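Local structure of triphenylmethane reductase (Citrobacter sp., 2VRB) at residues R34-A39 and V47-G52. The protein reduces triphenylmethane dyes, probably with NADPH as the hydride donor, and belongs to the short-chain dehydrogenase/reductase family. Residues are numbered along the deposited sequence; the frame is centred on the assembly and turned at random.
Sequences RNVEKA and VEVRHG. With NAP (NADP nicotinamide-adenine-dinucleotide phosphate), chain B.
The flat ring of His-51 turns an edge to the backbone carbonyl of Arg-34. CD2 is 2.9 Å from that O, unusually tight for carbon and oxygen, so the detail is doubtful; NE2, 3.2 Å from the same O, is not aligned for a hydrogen bond. The guanidinium of Arg-34 lies with one face over the adenine of NADP: N7A sits 3.3 Å above the guanidinium plane, over the centre of that group, and P2B of the 2'-phosphate lies in the same plane at the guanidinium edge. Arginine suits its place because one flat cation can cover a base and also reach a phosphate. Its chain runs extended past the adenine and bends only at chi3 (65°), and NH2 then donates to O2X at 2.8 Å and 159°. This is the Rossmann fold of an NADP-dependent reductase: Arg-34 directly follows strand 29-33, whose parallel neighbour 48-51 is the outermost strand on this side of the sheet. At the rim of the base, the carbonyl O of Gly-52 comes within 3.5 Å of C2A. Small apolar groups join loop to strand: Val-49 CG2 lies 3.7 Å from Ala-39 CB, and its CG1 4.1 Å from Val-36 CG2, which also touches His-51 CB. A methyl suits Ala-39, whose CB points at the strand at close quarters, just before helix 40-44. Asparagine suits the turn because its short side chain brings Asn-35 OD1 back to the backbone N of Glu-37 and Lys-38, though both bonds are weak.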
ATOM      1  N   ARG A  34     -16.923  14.897  -8.833  1.00 37.31           N
ATOM      2  CA  ARG A  34     -15.984  15.967  -9.115  1.00 39.64           C
ATOM      3  C   ARG A  34     -16.704  17.167  -9.767  1.00 40.03           C
ATOM      4  O   ARG A  34     -16.519  18.319  -9.348  1.00 40.87           O
ATOM      5  CB  ARG A  34     -14.837  15.418  -9.992  1.00 40.86           C
ATOM      6  CG  ARG A  34     -13.940  16.496 -10.607  1.00 43.73           C
ATOM      7  CD  ARG A  34     -12.652  15.903 -11.117  1.00 46.60           C
ATOM      8  NE  ARG A  34     -12.856  14.982 -12.227  1.00 53.19           N
ATOM      9  CZ  ARG A  34     -11.899  14.646 -13.087  1.00 54.94           C
ATOM     10  NH1 ARG A  34     -10.688  15.180 -12.952  1.00 56.99           N
ATOM     11  NH2 ARG A  34     -12.142  13.780 -14.069  1.00 54.66           N
ATOM     12  N   ASN A  35     -17.552  16.886 -10.755  1.00 39.62           N
ATOM     13  CA  ASN A  35     -18.252  17.898 -11.526  1.00 39.73           C
ATOM     14  C   ASN A  35     -19.746  17.861 -11.195  1.00 39.30           C
ATOM     15  O   ASN A  35     -20.488  16.961 -11.606  1.00 38.86           O
ATOM     16  CB  ASN A  35     -17.965  17.701 -13.033  1.00 39.97           C
ATOM     17  CG  ASN A  35     -18.734  18.672 -13.945  1.00 43.03           C
ATOM     18  OD1 ASN A  35     -19.561  19.481 -13.503  1.00 45.29           O
ATOM     19  ND2 ASN A  35     -18.460  18.577 -15.244  1.00 44.73           N
ATOM     20  N   VAL A  36     -20.165  18.865 -10.435  1.00 38.67           N
ATOM     21  CA  VAL A  36     -21.496  18.935  -9.888  1.00 39.03           C
ATOM     22  C   VAL A  36     -22.569  19.125 -10.969  1.00 39.74           C
ATOM     23  O   VAL A  36     -23.680  18.605 -10.836  1.00 39.45           O
ATOM     24  CB  VAL A  36     -21.554  20.039  -8.787  1.00 39.08           C
ATOM     25  CG1 VAL A  36     -22.901  20.679  -8.735  1.00 39.54           C
ATOM     26  CG2 VAL A  36     -21.150  19.452  -7.444  1.00 38.10           C
ATOM     27  N   GLU A  37     -22.231  19.842 -12.038  1.00 40.67           N
ATOM     28  CA  GLU A  37     -23.155  20.007 -13.159  1.00 42.77           C
ATOM     29  C   GLU A  37     -23.476  18.701 -13.917  1.00 42.97           C
ATOM     30  O   GLU A  37     -24.579  18.557 -14.460  1.00 43.33           O
ATOM     31  CB  GLU A  37     -22.683  21.101 -14.115  1.00 42.57           C
ATOM     32  CG  GLU A  37     -23.733  21.452 -15.174  1.00 46.42           C
ATOM     33  CD  GLU A  37     -23.345  22.643 -16.059  1.00 49.93           C
ATOM     34  OE1 GLU A  37     -22.126  22.882 -16.263  1.00 53.47           O
ATOM     35  OE2 GLU A  37     -24.267  23.335 -16.559  1.00 52.96           O
ATOM     36  N   LYS A  38     -22.531  17.757 -13.946  1.00 43.64           N
ATOM     37  CA  LYS A  38     -22.742  16.444 -14.587  1.00 44.09           C
ATOM     38  C   LYS A  38     -23.739  15.577 -13.811  1.00 44.20           C
ATOM     39  O   LYS A  38     -24.349  14.654 -14.366  1.00 44.01           O
ATOM     40  CB  LYS A  38     -21.428  15.680 -14.703  1.00 44.22           C
ATOM     41  CG  LYS A  38     -20.485  16.124 -15.793  1.00 46.95           C
ATOM     42  CD  LYS A  38     -19.677  14.901 -16.321  1.00 51.93           C
ATOM     43  CE  LYS A  38     -18.376  15.332 -17.036  1.00 54.70           C
ATOM     44  NZ  LYS A  38     -17.949  14.443 -18.178  1.00 56.15           N
ATOM     45  N   ALA A  39     -23.895  15.888 -12.523  1.00 44.40           N
ATOM     46  CA  ALA A  39     -24.705  15.100 -11.605  1.00 44.92           C
ATOM     47  C   ALA A  39     -26.151  15.555 -11.499  1.00 45.86           C
ATOM     48  O   ALA A  39     -26.841  15.142 -10.563  1.00 46.31           O
ATOM     49  CB  ALA A  39     -24.071  15.111 -10.226  1.00 44.55           C
ATOM     50  N   VAL A  47     -31.471  11.743  -5.346  1.00 39.29           N
ATOM     51  CA  VAL A  47     -30.100  11.550  -4.821  1.00 37.52           C
ATOM     52  C   VAL A  47     -29.366  12.839  -4.447  1.00 36.87           C
ATOM     53  O   VAL A  47     -29.241  13.753  -5.256  1.00 36.53           O
ATOM     54  CB  VAL A  47     -29.231  10.709  -5.799  1.00 37.90           C
ATOM     55  CG1 VAL A  47     -27.853  10.370  -5.184  1.00 36.48           C
ATOM     56  CG2 VAL A  47     -29.954   9.430  -6.179  1.00 37.75           C
ATOM     57  N   GLU A  48     -28.872  12.906  -3.214  1.00 35.99           N
ATOM     58  CA  GLU A  48     -28.088  14.052  -2.795  1.00 35.75           C
ATOM     59  C   GLU A  48     -26.755  14.081  -3.519  1.00 34.83           C
ATOM     60  O   GLU A  48     -26.078  13.071  -3.604  1.00 35.22           O
ATOM     61  CB  GLU A  48     -27.865  14.042  -1.296  1.00 36.08           C
ATOM     62  CG  GLU A  48     -27.172  15.301  -0.811  1.00 37.31           C
ATOM     63  CD  GLU A  48     -26.774  15.231   0.637  1.00 39.80           C
ATOM     64  OE1 GLU A  48     -25.932  16.051   1.051  1.00 41.37           O
ATOM     65  OE2 GLU A  48     -27.304  14.371   1.370  1.00 40.88           O
ATOM     66  N   VAL A  49     -26.399  15.236  -4.071  1.00 33.78           N
ATOM     67  CA  VAL A  49     -25.121  15.402  -4.751  1.00 33.64           C
ATOM     68  C   VAL A  49     -24.165  16.196  -3.865  1.00 33.52           C
ATOM     69  O   VAL A  49     -24.560  17.197  -3.270  1.00 32.43           O
ATOM     70  CB  VAL A  49     -25.280  16.105  -6.117  1.00 33.44           C
ATOM     71  CG1 VAL A  49     -23.912  16.500  -6.689  1.00 33.19           C
ATOM     72  CG2 VAL A  49     -26.032  15.211  -7.083  1.00 32.79           C
ATOM     73  N   ARG A  50     -22.919  15.741  -3.766  1.00 33.13           N
ATOM     74  CA  ARG A  50     -21.879  16.534  -3.097  1.00 32.99           C
ATOM     75  C   ARG A  50     -20.654  16.613  -3.962  1.00 33.38           C
ATOM     76  O   ARG A  50     -20.320  15.670  -4.677  1.00 33.13           O
ATOM     77  CB  ARG A  50     -21.480  15.953  -1.741  1.00 32.42           C
ATOM     78  CG  ARG A  50     -22.590  15.842  -0.759  1.00 29.82           C
ATOM     79  CD  ARG A  50     -22.071  15.455   0.624  1.00 29.28           C
ATOM     80  NE  ARG A  50     -23.132  15.510   1.637  1.00 29.42           N
ATOM     81  CZ  ARG A  50     -23.021  15.001   2.876  1.00 32.87           C
ATOM     82  NH1 ARG A  50     -21.917  14.359   3.258  1.00 29.90           N
ATOM     83  NH2 ARG A  50     -24.030  15.089   3.724  1.00 29.78           N
ATOM     84  N   HIS A  51     -19.984  17.754  -3.898  1.00 33.95           N
ATOM     85  CA  HIS A  51     -18.675  17.909  -4.506  1.00 34.53           C
ATOM     86  C   HIS A  51     -17.578  17.194  -3.713  1.00 34.96           C
ATOM     87  O   HIS A  51     -17.413  17.415  -2.517  1.00 35.04           O
ATOM     88  CB  HIS A  51     -18.315  19.391  -4.615  1.00 34.52           C
ATOM     89  CG  HIS A  51     -17.035  19.623  -5.345  1.00 36.23           C
ATOM     90  ND1 HIS A  51     -15.962  20.279  -4.788  1.00 39.25           N
ATOM     91  CD2 HIS A  51     -16.647  19.252  -6.587  1.00 36.17           C
ATOM     92  CE1 HIS A  51     -14.971  20.318  -5.662  1.00 39.34           C
ATOM     93  NE2 HIS A  51     -15.359  19.698  -6.759  1.00 38.05           N
ATOM     94  N   GLY A  52     -16.813  16.351  -4.388  1.00 35.72           N
ATOM     95  CA  GLY A  52     -15.641  15.770  -3.773  1.00 37.02           C
ATOM     96  C   GLY A  52     -14.639  15.508  -4.853  1.00 38.30           C
ATOM     97  O   GLY A  52     -14.917  14.725  -5.755  1.00 39.25           O
TER
HETATM   98  PA  NAP B1286     -14.970   5.858 -15.506  1.00 48.63           P
HETATM   99  O1A NAP B1286     -13.776   6.473 -16.166  1.00 49.42           O
HETATM  100  O2A NAP B1286     -16.272   5.803 -16.240  1.00 45.08           O
HETATM  101  O5B NAP B1286     -15.188   6.660 -14.128  1.00 52.44           O
HETATM  102  C5B NAP B1286     -14.152   7.286 -13.397  1.00 53.84           C
HETATM  103  C4B NAP B1286     -14.864   8.184 -12.381  1.00 54.15           C
HETATM  104  O4B NAP B1286     -13.934   8.734 -11.472  1.00 54.87           O
HETATM  105  C3B NAP B1286     -15.584   9.356 -13.069  1.00 54.07           C
HETATM  106  O3B NAP B1286     -16.823   9.547 -12.421  1.00 55.85           O
HETATM  107  C2B NAP B1286     -14.691  10.547 -12.823  1.00 55.54           C
HETATM  108  O2B NAP B1286     -15.353  11.794 -12.716  1.00 59.81           O
HETATM  109  C1B NAP B1286     -14.119  10.145 -11.471  1.00 52.01           C
HETATM  110  N9A NAP B1286     -12.918  10.944 -11.220  1.00 49.19           N
HETATM  111  C8A NAP B1286     -11.836  11.158 -12.019  1.00 47.83           C
HETATM  112  N7A NAP B1286     -10.993  11.993 -11.360  1.00 47.62           N
HETATM  113  C5A NAP B1286     -11.552  12.318 -10.165  1.00 47.79           C
HETATM  114  C6A NAP B1286     -11.146  13.146  -9.111  1.00 46.65           C
HETATM  115  N6A NAP B1286      -9.982  13.810  -9.151  1.00 43.23           N
HETATM  116  N1A NAP B1286     -11.984  13.243  -8.017  1.00 46.77           N
HETATM  117  C2A NAP B1286     -13.199  12.589  -7.944  1.00 46.88           C
HETATM  118  N3A NAP B1286     -13.591  11.785  -8.992  1.00 47.03           N
HETATM  119  C4A NAP B1286     -12.767  11.658 -10.069  1.00 48.11           C
HETATM  120  O3  NAP B1286     -14.610   4.375 -14.974  1.00 48.09           O
HETATM  121  PN  NAP B1286     -15.595   3.161 -14.598  1.00 51.00           P
HETATM  122  O1N NAP B1286     -16.785   3.605 -13.844  1.00 49.98           O
HETATM  123  O2N NAP B1286     -15.834   2.406 -15.886  1.00 52.66           O
HETATM  124  O5D NAP B1286     -14.674   2.298 -13.551  1.00 48.19           O
HETATM  125  C5D NAP B1286     -14.510   2.774 -12.226  1.00 51.50           C
HETATM  126  C4D NAP B1286     -13.063   2.743 -11.713  1.00 52.32           C
HETATM  127  O4D NAP B1286     -12.561   1.433 -11.859  1.00 53.93           O
HETATM  128  C3D NAP B1286     -12.104   3.659 -12.469  1.00 53.86           C
HETATM  129  O3D NAP B1286     -11.906   4.878 -11.780  1.00 53.30           O
HETATM  130  C2D NAP B1286     -10.825   2.847 -12.620  1.00 54.22           C
HETATM  131  O2D NAP B1286      -9.866   3.039 -11.589  1.00 59.46           O
HETATM  132  C1D NAP B1286     -11.284   1.411 -12.474  1.00 53.48           C
HETATM  133  N1N NAP B1286     -11.322   0.717 -13.782  1.00 51.97           N
HETATM  134  C2N NAP B1286     -11.473  -0.604 -13.781  1.00 52.72           C
HETATM  135  C3N NAP B1286     -11.486  -1.399 -14.900  1.00 50.65           C
HETATM  136  C7N NAP B1286     -11.642  -2.816 -14.887  1.00 50.13           C
HETATM  137  O7N NAP B1286     -11.605  -3.415 -16.193  1.00 51.07           O
HETATM  138  N7N NAP B1286     -11.776  -3.452 -13.685  1.00 45.51           N
HETATM  139  C4N NAP B1286     -11.329  -0.702 -16.143  1.00 52.90           C
HETATM  140  C5N NAP B1286     -11.185   0.648 -16.156  1.00 53.70           C
HETATM  141  C6N NAP B1286     -11.177   1.345 -14.931  1.00 53.04           C
HETATM  142  P2B NAP B1286     -15.791  12.659 -14.040  1.00 63.81           P
HETATM  143  O1X NAP B1286     -17.000  11.988 -14.680  1.00 61.67           O
HETATM  144  O2X NAP B1286     -14.624  12.759 -15.007  1.00 59.71           O
HETATM  145  O3X NAP B1286     -16.193  14.042 -13.545  1.00 64.35           O